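Local structure of putative uncharacterized protein smu.1377c (Streptococcus mutans, 3L7V) at residues A[63-68]-A[122-127]; A[114-119]-A[282-287]; A[278-281]-A[286-289]. The protein is not characterised biochemically but belongs to the YrdC-like family, may bind double-stranded RNA and may act in tRNA modification. One frame throughout, in Å; residues are numbered along the deposited sequence.

Contact 1 (A[63-68]-A[122-127]); sequences PTKVGY and DEDILL
Lys65 NZ is gripped by three oxygens. The shortest bond runs from Lys65 NZ to Asp124 OD1, 2.8 Å, and is part of a salt bridge. The ammonium meets this oxygen from above the carboxylate plane, 48° out of it. A weak second bond goes from Lys65 NZ to the backbone O of Asp124, 3.1 Å. The carbonyl of Lys164 is the third acceptor. Lys65 reaches them with its chain fully extended beyond CG. Its CD passes alongside the CB of Leu126, 4.4 Å away, so the aliphatic part of the lysine is packed while its tip is bonded.

Both ends of the bridge come from turns. Lys65 sits in the tight connection of the hairpin 59-64/67-72, where Val66 N bonds to Thr64 OG1 in an ST turn. Asp124 follows helix 111-123, in a Schellman motif with positive phi. The CG of Asp124 is anti to its backbone N (chi1 -179°), which brings the carboxylate to the lysine. Lys65 is buried but Asp124 is exposed. The negative carboxylate and two carbonyl oxygens around NZ would probably stabilise the charged form of the lysine and fix the hairpin turn against the helix end.

Contact 2 (A[114-119]-A[282-287]); sequences DAFYQK and DQFNSW
Phe116 and Phe284 meet as an offset edge-to-face pair. The edge of Phe284 is turned toward the face of Phe116. The ring centroids lie 5.9 Å apart and the planes make an angle of 65°. The closest atoms are Phe116 CD1 and Phe284 CE2, at 4.0 Å. Beside the rings, the amide of Gln283 comes to Ala115. Its OE1 is modelled 3.1 Å from the CB of Ala115, a short distance that may be doubtful. The backbone N of Phe116 is farther from Gln283 OE1, at 3.7 Å. Gln283 CG is anti to the backbone N and the chain bends at chi2 (74°), which turns the amide toward Ala115. The CB of Gln283 also lies 4.5 Å from Phe116 CD1.

These residues join helix 111-123 to the C-terminal end of helix 273-283. The latter is the helix of the beta-alpha-beta unit 265-268/273-283/288-289, and the chain leaves it at Phe284 on the way to the last strand. The Phe284 side chain starts out neither toward nor away from helix 111-123. With CG anti to the carbonyl carbon (chi1 -54°), its ring end comes nearer.

Further out, Phe116 packs on Leu127 of strand 127-132 and on His279 and Leu280 of helix 273-283. Its ring also meets that of His120, one turn along its own helix. Phe284 rests on Gln253 and Pro264, both in loops.

Contact 3 (A[278-281]-A[286-289]); sequences MHLS and SWNY
Leu280 lays its CB on the indole of Trp287. This atom lies over one face, 3.7 Å from the centroid of the five-membered ring and 17° off the ring normal. The geometry is that of a CH-pi contact. CB sits nearest Trp287 NE1, at 3.6 Å, and is offset toward the rim of the indole. Beyond CB, the leucine runs across the ring system toward its six-membered part. With CG anti to the carbonyl carbon (chi1 -79°), the chain continues over the indole and the CD1 methyl comes to 4.1 Å from Trp287 CE3. It lies almost as near CZ3.

The contact lies within a beta-alpha-beta unit made of strand 265-268, helix 273-283 and strand 288-289. Leu280 and Trp287 join the last turn of the helix to the residue just before the closing strand. Both side chains also touch Val266 of the first strand, so the helix, the first strand and the residue leading into the last strand pack together. Backbone hydrogen bonds of Asn288 with Pro264 and Val266 hold the closing strand beside the first.

Trp287 has its CG between the backbone N and the carbonyl carbon (chi1 63°). This swings the indole back to the helix. Ser281 meets the ring at its edge, with CB in the ring plane and 4.0 Å from Trp287 NE1. The hydroxyl of Ser281 is engaged within its own helix. Ser281 OG donates to the backbone O of Met278, at 3.2 Å, from above the carbonyl plane. Met277 of the same helix also touches Trp287.

From the N terminus, the hairpin turn at 63-68 comes first. Contact 1 closes the loop from there to 122-127, at the end of helix 111-123. Before it closes, the chain has already passed 114-119, where contact 2 opens. Contacts 1 and 2 therefore cross. Contact 2 spans much of the chain and closes at 282-287, at the end of helix 273-283 and the turn after it. Contact 3 is a short local closure, from 278-281 to 286-289, and follows contact 1 in series. It shares Ser286 and Trp287 with contact 2. Leu127 of contact 1 packs on Tyr117, and Ile125 on His279. Helix 111-123 thus links the hairpin to the C-terminal beta-alpha-beta unit.

Contact 1 (A[63-68]-A[122-127])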
loop_
_atom_site.group_PDB
_atom_site.type_symbol
_atom_site.label_atom_id
_atom_site.label_comp_id
_atom_site.label_asym_id
_atom_site.label_seq_id
_atom_site.Cartn_x
_atom_site.Cartn_y
_atom_site.Cartn_z
ATOM N N PRO A 63 6.341 -1.354 11.067
ATOM C CA PRO A 63 5.201 -0.616 11.628
ATOM C C PRO A 63 4.552 0.296 10.596
ATOM O O PRO A 63 5.249 0.798 9.716
ATOM C CB PRO A 63 5.836 0.274 12.715
ATOM C CG PRO A 63 7.262 -0.102 12.786
ATOM C CD PRO A 63 7.617 -0.761 11.489
ATOM N N THR A 64 3.245 0.512 10.710
ATOM C CA THR A 64 2.546 1.511 9.899
ATOM C C THR A 64 1.623 2.337 10.786
ATOM O O THR A 64 1.532 2.077 11.985
ATOM C CB THR A 64 1.694 0.860 8.806
ATOM O OG1 THR A 64 0.577 0.199 9.414
ATOM C CG2 THR A 64 2.508 -0.145 8.023
ATOM N N LYS A 65 0.927 3.311 10.189
ATOM C CA LYS A 65 -0.068 4.128 10.894
ATOM C C LYS A 65 -1.210 3.302 11.526
ATOM O O LYS A 65 -1.772 3.701 12.550
ATOM C CB LYS A 65 -0.681 5.191 9.956
ATOM C CG LYS A 65 0.186 6.417 9.657
ATOM C CD LYS A 65 -0.525 7.398 8.693
ATOM C CE LYS A 65 0.348 8.605 8.366
ATOM N NZ LYS A 65 -0.259 9.501 7.326
ATOM N N VAL A 66 -1.574 2.173 10.910
ATOM C CA VAL A 66 -2.650 1.334 11.460
ATOM C C VAL A 66 -2.224 -0.079 11.962
ATOM O O VAL A 66 -3.081 -0.904 12.283
ATOM C CB VAL A 66 -3.831 1.183 10.468
ATOM C CG1 VAL A 66 -4.464 2.533 10.166
ATOM C CG2 VAL A 66 -3.356 0.513 9.191
ATOM N N GLY A 67 -0.924 -0.348 12.039
ATOM C CA GLY A 67 -0.437 -1.612 12.585
ATOM C C GLY A 67 0.909 -2.119 12.075
ATOM O O GLY A 67 1.903 -1.420 12.181
ATOM N N TYR A 68 0.937 -3.339 11.532
ATOM C CA TYR A 68 2.173 -3.984 11.042
ATOM C C TYR A 68 2.010 -4.627 9.654
ATOM O O TYR A 68 0.973 -5.231 9.364
ATOM C CB TYR A 68 2.718 -5.011 12.076
ATOM C CG TYR A 68 3.321 -4.309 13.282
ATOM C CD1 TYR A 68 2.566 -4.055 14.420
ATOM C CD2 TYR A 68 4.635 -3.840 13.252
ATOM C CE1 TYR A 68 3.115 -3.378 15.510
ATOM C CE2 TYR A 68 5.188 -3.161 14.324
ATOM C CZ TYR A 68 4.425 -2.937 15.453
ATOM O OH TYR A 68 4.976 -2.257 16.513
ATOM N N ASP A 122 -0.112 16.286 0.130
ATOM C CA ASP A 122 0.113 17.571 0.788
ATOM C C ASP A 122 -0.340 17.585 2.244
ATOM O O ASP A 122 0.247 18.278 3.085
ATOM C CB ASP A 122 -0.614 18.702 0.026
ATOM C CG ASP A 122 0.072 19.074 -1.277
ATOM O OD1 ASP A 122 1.230 18.654 -1.509
ATOM O OD2 ASP A 122 -0.554 19.802 -2.071
ATOM N N GLU A 123 -1.407 16.847 2.528
ATOM C CA GLU A 123 -2.006 16.832 3.858
ATOM C C GLU A 123 -1.641 15.594 4.676
ATOM O O GLU A 123 -2.083 15.437 5.814
ATOM C CB GLU A 123 -3.521 16.984 3.742
ATOM C CG GLU A 123 -3.914 18.308 3.110
ATOM C CD GLU A 123 -5.397 18.579 3.178
ATOM O OE1 GLU A 123 -6.139 17.718 3.701
ATOM O OE2 GLU A 123 -5.820 19.658 2.704
ATOM N N ASP A 124 -0.824 14.728 4.095
ATOM C CA ASP A 124 -0.341 13.529 4.781
ATOM C C ASP A 124 -1.456 12.569 5.225
ATOM O O ASP A 124 -1.524 12.188 6.391
ATOM C CB ASP A 124 0.545 13.899 5.977
ATOM C CG ASP A 124 1.096 12.668 6.698
ATOM O OD1 ASP A 124 1.084 11.571 6.095
ATOM O OD2 ASP A 124 1.534 12.787 7.865
ATOM N N ILE A 125 -2.317 12.170 4.294
ATOM C CA ILE A 125 -3.361 11.199 4.603
ATOM C C ILE A 125 -3.119 9.879 3.877
ATOM O O ILE A 125 -2.893 9.865 2.666
ATOM C CB ILE A 125 -4.754 11.681 4.224
ATOM C CG1 ILE A 125 -5.077 13.042 4.854
ATOM C CG2 ILE A 125 -5.774 10.657 4.677
ATOM C CD1 ILE A 125 -6.265 13.735 4.201
ATOM N N LEU A 126 -3.183 8.780 4.630
ATOM C CA LEU A 126 -3.037 7.440 4.071
ATOM C C LEU A 126 -4.133 7.119 3.035
ATOM O O LEU A 126 -5.331 7.229 3.323
ATOM C CB LEU A 126 -2.979 6.394 5.207
ATOM C CG LEU A 126 -3.326 4.900 5.007
ATOM C CD1 LEU A 126 -2.932 4.340 3.657
ATOM C CD2 LEU A 126 -2.720 4.056 6.115
ATOM N N LEU A 127 -3.719 6.706 1.838
ATOM C CA LEU A 127 -4.663 6.478 0.735
ATOM C C LEU A 127 -4.195 5.366 -0.218
ATOM O O LEU A 127 -3.031 5.356 -0.616
ATOM C CB LEU A 127 -4.867 7.800 -0.052
ATOM C CG LEU A 127 -5.685 7.785 -1.343
ATOM C CD1 LEU A 127 -7.196 7.752 -1.037
ATOM C CD2 LEU A 127 -5.337 9.005 -2.191
#

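Contact 2 (A[114-119]-A[282-287])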
loop_
_atom_site.group_PDB
_atom_site.type_symbol
_atom_site.label_atom_id
_atom_site.label_comp_id
_atom_site.label_asym_id
_atom_site.label_seq_id
_atom_site.Cartn_x
_atom_site.Cartn_y
_atom_site.Cartn_z
ATOM N N ASP A 114 -4.861 12.479 -10.603
ATOM C CA ASP A 114 -3.579 13.063 -10.202
ATOM C C ASP A 114 -3.762 14.128 -9.105
ATOM O O ASP A 114 -3.066 14.100 -8.092
ATOM C CB ASP A 114 -2.844 13.660 -11.414
ATOM C CG ASP A 114 -1.430 14.204 -11.062
ATOM O OD1 ASP A 114 -1.217 14.700 -9.934
ATOM O OD2 ASP A 114 -0.526 14.150 -11.927
ATOM N N ALA A 115 -4.698 15.054 -9.325
ATOM C CA ALA A 115 -5.038 16.109 -8.367
ATOM C C ALA A 115 -5.604 15.569 -7.039
ATOM O O ALA A 115 -5.332 16.126 -5.969
ATOM C CB ALA A 115 -6.040 17.094 -8.998
ATOM N N PHE A 116 -6.425 14.520 -7.128
ATOM C CA PHE A 116 -6.956 13.806 -5.946
ATOM C C PHE A 116 -5.833 13.287 -5.030
ATOM O O PHE A 116 -5.859 13.534 -3.830
ATOM C CB PHE A 116 -7.889 12.655 -6.378
ATOM C CG PHE A 116 -8.622 11.974 -5.230
ATOM C CD1 PHE A 116 -9.653 12.621 -4.561
ATOM C CD2 PHE A 116 -8.305 10.672 -4.855
ATOM C CE1 PHE A 116 -10.327 12.004 -3.515
ATOM C CE2 PHE A 116 -8.975 10.046 -3.812
ATOM C CZ PHE A 116 -9.990 10.712 -3.140
ATOM N N TYR A 117 -4.846 12.596 -5.609
ATOM C CA TYR A 117 -3.666 12.111 -4.876
ATOM C C TYR A 117 -2.773 13.210 -4.261
ATOM O O TYR A 117 -2.272 13.053 -3.140
ATOM C CB TYR A 117 -2.786 11.282 -5.810
ATOM C CG TYR A 117 -2.958 9.776 -5.780
ATOM C CD1 TYR A 117 -3.689 9.121 -6.768
ATOM C CD2 TYR A 117 -2.333 8.998 -4.799
ATOM C CE1 TYR A 117 -3.809 7.734 -6.773
ATOM C CE2 TYR A 117 -2.450 7.615 -4.792
ATOM C CZ TYR A 117 -3.184 6.988 -5.775
ATOM O OH TYR A 117 -3.303 5.615 -5.770
ATOM N N GLN A 118 -2.544 14.292 -5.010
ATOM C CA GLN A 118 -1.689 15.405 -4.567
ATOM C C GLN A 118 -2.177 16.037 -3.270
ATOM O O GLN A 118 -1.378 16.391 -2.400
ATOM C CB GLN A 118 -1.580 16.503 -5.648
ATOM C CG GLN A 118 -0.580 17.631 -5.305
ATOM C CD GLN A 118 0.875 17.146 -5.290
ATOM O OE1 GLN A 118 1.358 16.576 -6.276
ATOM N NE2 GLN A 118 1.577 17.360 -4.163
ATOM N N LYS A 119 -3.495 16.184 -3.151
ATOM C CA LYS A 119 -4.095 16.716 -1.934
ATOM C C LYS A 119 -3.909 15.781 -0.742
ATOM O O LYS A 119 -3.688 16.231 0.383
ATOM C CB LYS A 119 -5.586 16.987 -2.134
ATOM C CG LYS A 119 -6.127 18.053 -1.199
ATOM N N ASP A 282 -15.323 17.246 -3.367
ATOM C CA ASP A 282 -14.719 18.457 -3.933
ATOM C C ASP A 282 -14.169 18.252 -5.344
ATOM O O ASP A 282 -14.099 19.196 -6.116
ATOM C CB ASP A 282 -13.612 19.006 -3.027
ATOM C CG ASP A 282 -14.161 19.674 -1.770
ATOM O OD1 ASP A 282 -15.316 20.159 -1.790
ATOM O OD2 ASP A 282 -13.433 19.717 -0.756
ATOM N N GLN A 283 -13.801 17.018 -5.686
ATOM C CA GLN A 283 -13.090 16.745 -6.935
ATOM C C GLN A 283 -13.942 16.041 -8.025
ATOM O O GLN A 283 -13.649 16.127 -9.217
ATOM C CB GLN A 283 -11.807 15.949 -6.613
ATOM C CG GLN A 283 -10.871 15.674 -7.779
ATOM C CD GLN A 283 -10.097 16.912 -8.230
ATOM O OE1 GLN A 283 -8.927 17.074 -7.897
ATOM N NE2 GLN A 283 -10.754 17.785 -8.992
ATOM N N PHE A 284 -14.990 15.339 -7.624
ATOM C CA PHE A 284 -15.854 14.665 -8.590
ATOM C C PHE A 284 -17.329 14.999 -8.278
ATOM O O PHE A 284 -17.733 14.984 -7.119
ATOM C CB PHE A 284 -15.675 13.132 -8.529
ATOM C CG PHE A 284 -14.249 12.645 -8.674
ATOM C CD1 PHE A 284 -13.772 12.193 -9.909
ATOM C CD2 PHE A 284 -13.405 12.567 -7.565
ATOM C CE1 PHE A 284 -12.451 11.713 -10.041
ATOM C CE2 PHE A 284 -12.099 12.096 -7.690
ATOM C CZ PHE A 284 -11.617 11.674 -8.933
ATOM N N ASN A 285 -18.138 15.281 -9.297
ATOM C CA ASN A 285 -19.579 15.443 -9.069
ATOM C C ASN A 285 -20.316 14.105 -8.965
ATOM O O ASN A 285 -21.499 14.049 -8.614
ATOM C CB ASN A 285 -20.215 16.323 -10.155
ATOM C CG ASN A 285 -19.747 17.769 -10.066
ATOM O OD1 ASN A 285 -19.498 18.269 -8.976
ATOM N ND2 ASN A 285 -19.611 18.437 -11.211
ATOM N N SER A 286 -19.601 13.027 -9.259
ATOM C CA SER A 286 -20.209 11.713 -9.313
ATOM C C SER A 286 -19.296 10.611 -8.749
ATOM O O SER A 286 -18.229 10.354 -9.306
ATOM C CB SER A 286 -20.593 11.417 -10.765
ATOM O OG SER A 286 -21.305 10.207 -10.895
ATOM N N TRP A 287 -19.723 9.973 -7.646
ATOM C CA TRP A 287 -19.042 8.796 -7.068
ATOM C C TRP A 287 -19.962 7.863 -6.232
ATOM O O TRP A 287 -21.067 8.255 -5.841
ATOM C CB TRP A 287 -17.766 9.187 -6.270
ATOM C CG TRP A 287 -17.967 10.072 -5.019
ATOM C CD1 TRP A 287 -18.012 11.446 -4.980
ATOM C CD2 TRP A 287 -18.095 9.636 -3.654
ATOM N NE1 TRP A 287 -18.159 11.881 -3.682
ATOM C CE2 TRP A 287 -18.209 10.789 -2.851
ATOM C CE3 TRP A 287 -18.103 8.377 -3.028
ATOM C CZ2 TRP A 287 -18.366 10.721 -1.453
ATOM C CZ3 TRP A 287 -18.246 8.311 -1.636
ATOM C CH2 TRP A 287 -18.381 9.473 -0.868
#

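Contact 3 (A[278-281]-A[286-289])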
loop_
_atom_site.group_PDB
_atom_site.type_symbol
_atom_site.label_atom_id
_atom_site.label_comp_id
_atom_site.label_asym_id
_atom_site.label_seq_id
_atom_site.Cartn_x
_atom_site.Cartn_y
_atom_site.Cartn_z
HETATM N N MSE A 278 -14.982 13.891 1.918
HETATM C CA MSE A 278 -14.986 15.331 1.698
HETATM C C MSE A 278 -14.127 15.715 0.482
HETATM O O MSE A 278 -14.517 16.576 -0.301
HETATM C CB MSE A 278 -14.529 16.073 2.967
HETATM C CG MSE A 278 -14.751 17.587 2.949
HETATM SE SE MSE A 278 -16.657 18.148 2.961
HETATM C CE MSE A 278 -16.918 18.599 1.083
ATOM N N HIS A 279 -12.973 15.066 0.308
ATOM C CA HIS A 279 -12.120 15.346 -0.850
ATOM C C HIS A 279 -12.706 14.749 -2.124
ATOM O O HIS A 279 -12.543 15.309 -3.205
ATOM C CB HIS A 279 -10.698 14.804 -0.654
ATOM C CG HIS A 279 -9.884 15.566 0.346
ATOM N ND1 HIS A 279 -9.033 14.949 1.238
ATOM C CD2 HIS A 279 -9.792 16.894 0.595
ATOM C CE1 HIS A 279 -8.448 15.864 1.992
ATOM N NE2 HIS A 279 -8.891 17.052 1.621
ATOM N N LEU A 280 -13.376 13.606 -2.013
ATOM C CA LEU A 280 -14.016 13.047 -3.195
ATOM C C LEU A 280 -15.068 14.033 -3.716
ATOM O O LEU A 280 -15.144 14.273 -4.906
ATOM C CB LEU A 280 -14.655 11.683 -2.929
ATOM C CG LEU A 280 -13.682 10.495 -2.913
ATOM C CD1 LEU A 280 -14.231 9.328 -2.077
ATOM C CD2 LEU A 280 -13.333 10.038 -4.341
ATOM N N SER A 281 -15.861 14.607 -2.817
ATOM C CA SER A 281 -16.974 15.447 -3.240
ATOM C C SER A 281 -16.525 16.817 -3.759
ATOM O O SER A 281 -17.246 17.457 -4.524
ATOM C CB SER A 281 -18.044 15.556 -2.137
ATOM O OG SER A 281 -17.634 16.377 -1.059
ATOM N N SER A 286 -19.601 13.027 -9.259
ATOM C CA SER A 286 -20.209 11.713 -9.313
ATOM C C SER A 286 -19.296 10.611 -8.749
ATOM O O SER A 286 -18.229 10.354 -9.306
ATOM C CB SER A 286 -20.593 11.417 -10.765
ATOM O OG SER A 286 -21.305 10.207 -10.895
ATOM N N TRP A 287 -19.723 9.973 -7.646
ATOM C CA TRP A 287 -19.042 8.796 -7.068
ATOM C C TRP A 287 -19.962 7.863 -6.232
ATOM O O TRP A 287 -21.067 8.255 -5.841
ATOM C CB TRP A 287 -17.766 9.187 -6.270
ATOM C CG TRP A 287 -17.967 10.072 -5.019
ATOM C CD1 TRP A 287 -18.012 11.446 -4.980
ATOM C CD2 TRP A 287 -18.095 9.636 -3.654
ATOM N NE1 TRP A 287 -18.159 11.881 -3.682
ATOM C CE2 TRP A 287 -18.209 10.789 -2.851
ATOM C CE3 TRP A 287 -18.103 8.377 -3.028
ATOM C CZ2 TRP A 287 -18.366 10.721 -1.453
ATOM C CZ3 TRP A 287 -18.246 8.311 -1.636
ATOM C CH2 TRP A 287 -18.381 9.473 -0.868
ATOM N N ASN A 288 -19.494 6.634 -5.972
ATOM C CA ASN A 288 -20.286 5.598 -5.289
ATOM C C ASN A 288 -19.658 5.118 -3.982
ATOM O O ASN A 288 -18.437 5.085 -3.850
ATOM C CB ASN A 288 -20.468 4.356 -6.189
ATOM C CG ASN A 288 -21.434 4.583 -7.353
ATOM O OD1 ASN A 288 -21.780 3.640 -8.072
ATOM N ND2 ASN A 288 -21.866 5.823 -7.544
ATOM N N TYR A 289 -20.488 4.716 -3.023
ATOM C CA TYR A 289 -19.971 4.121 -1.782
ATOM C C TYR A 289 -20.441 2.664 -1.700
ATOM O O TYR A 289 -21.654 2.419 -1.689
ATOM C CB TYR A 289 -20.434 4.938 -0.557
ATOM C CG TYR A 289 -19.975 4.391 0.777
ATOM C CD1 TYR A 289 -18.822 4.869 1.387
ATOM C CD2 TYR A 289 -20.696 3.394 1.425
ATOM C CE1 TYR A 289 -18.388 4.353 2.599
ATOM C CE2 TYR A 289 -20.291 2.884 2.634
ATOM C CZ TYR A 289 -19.136 3.360 3.221
ATOM O OH TYR A 289 -18.721 2.849 4.433
#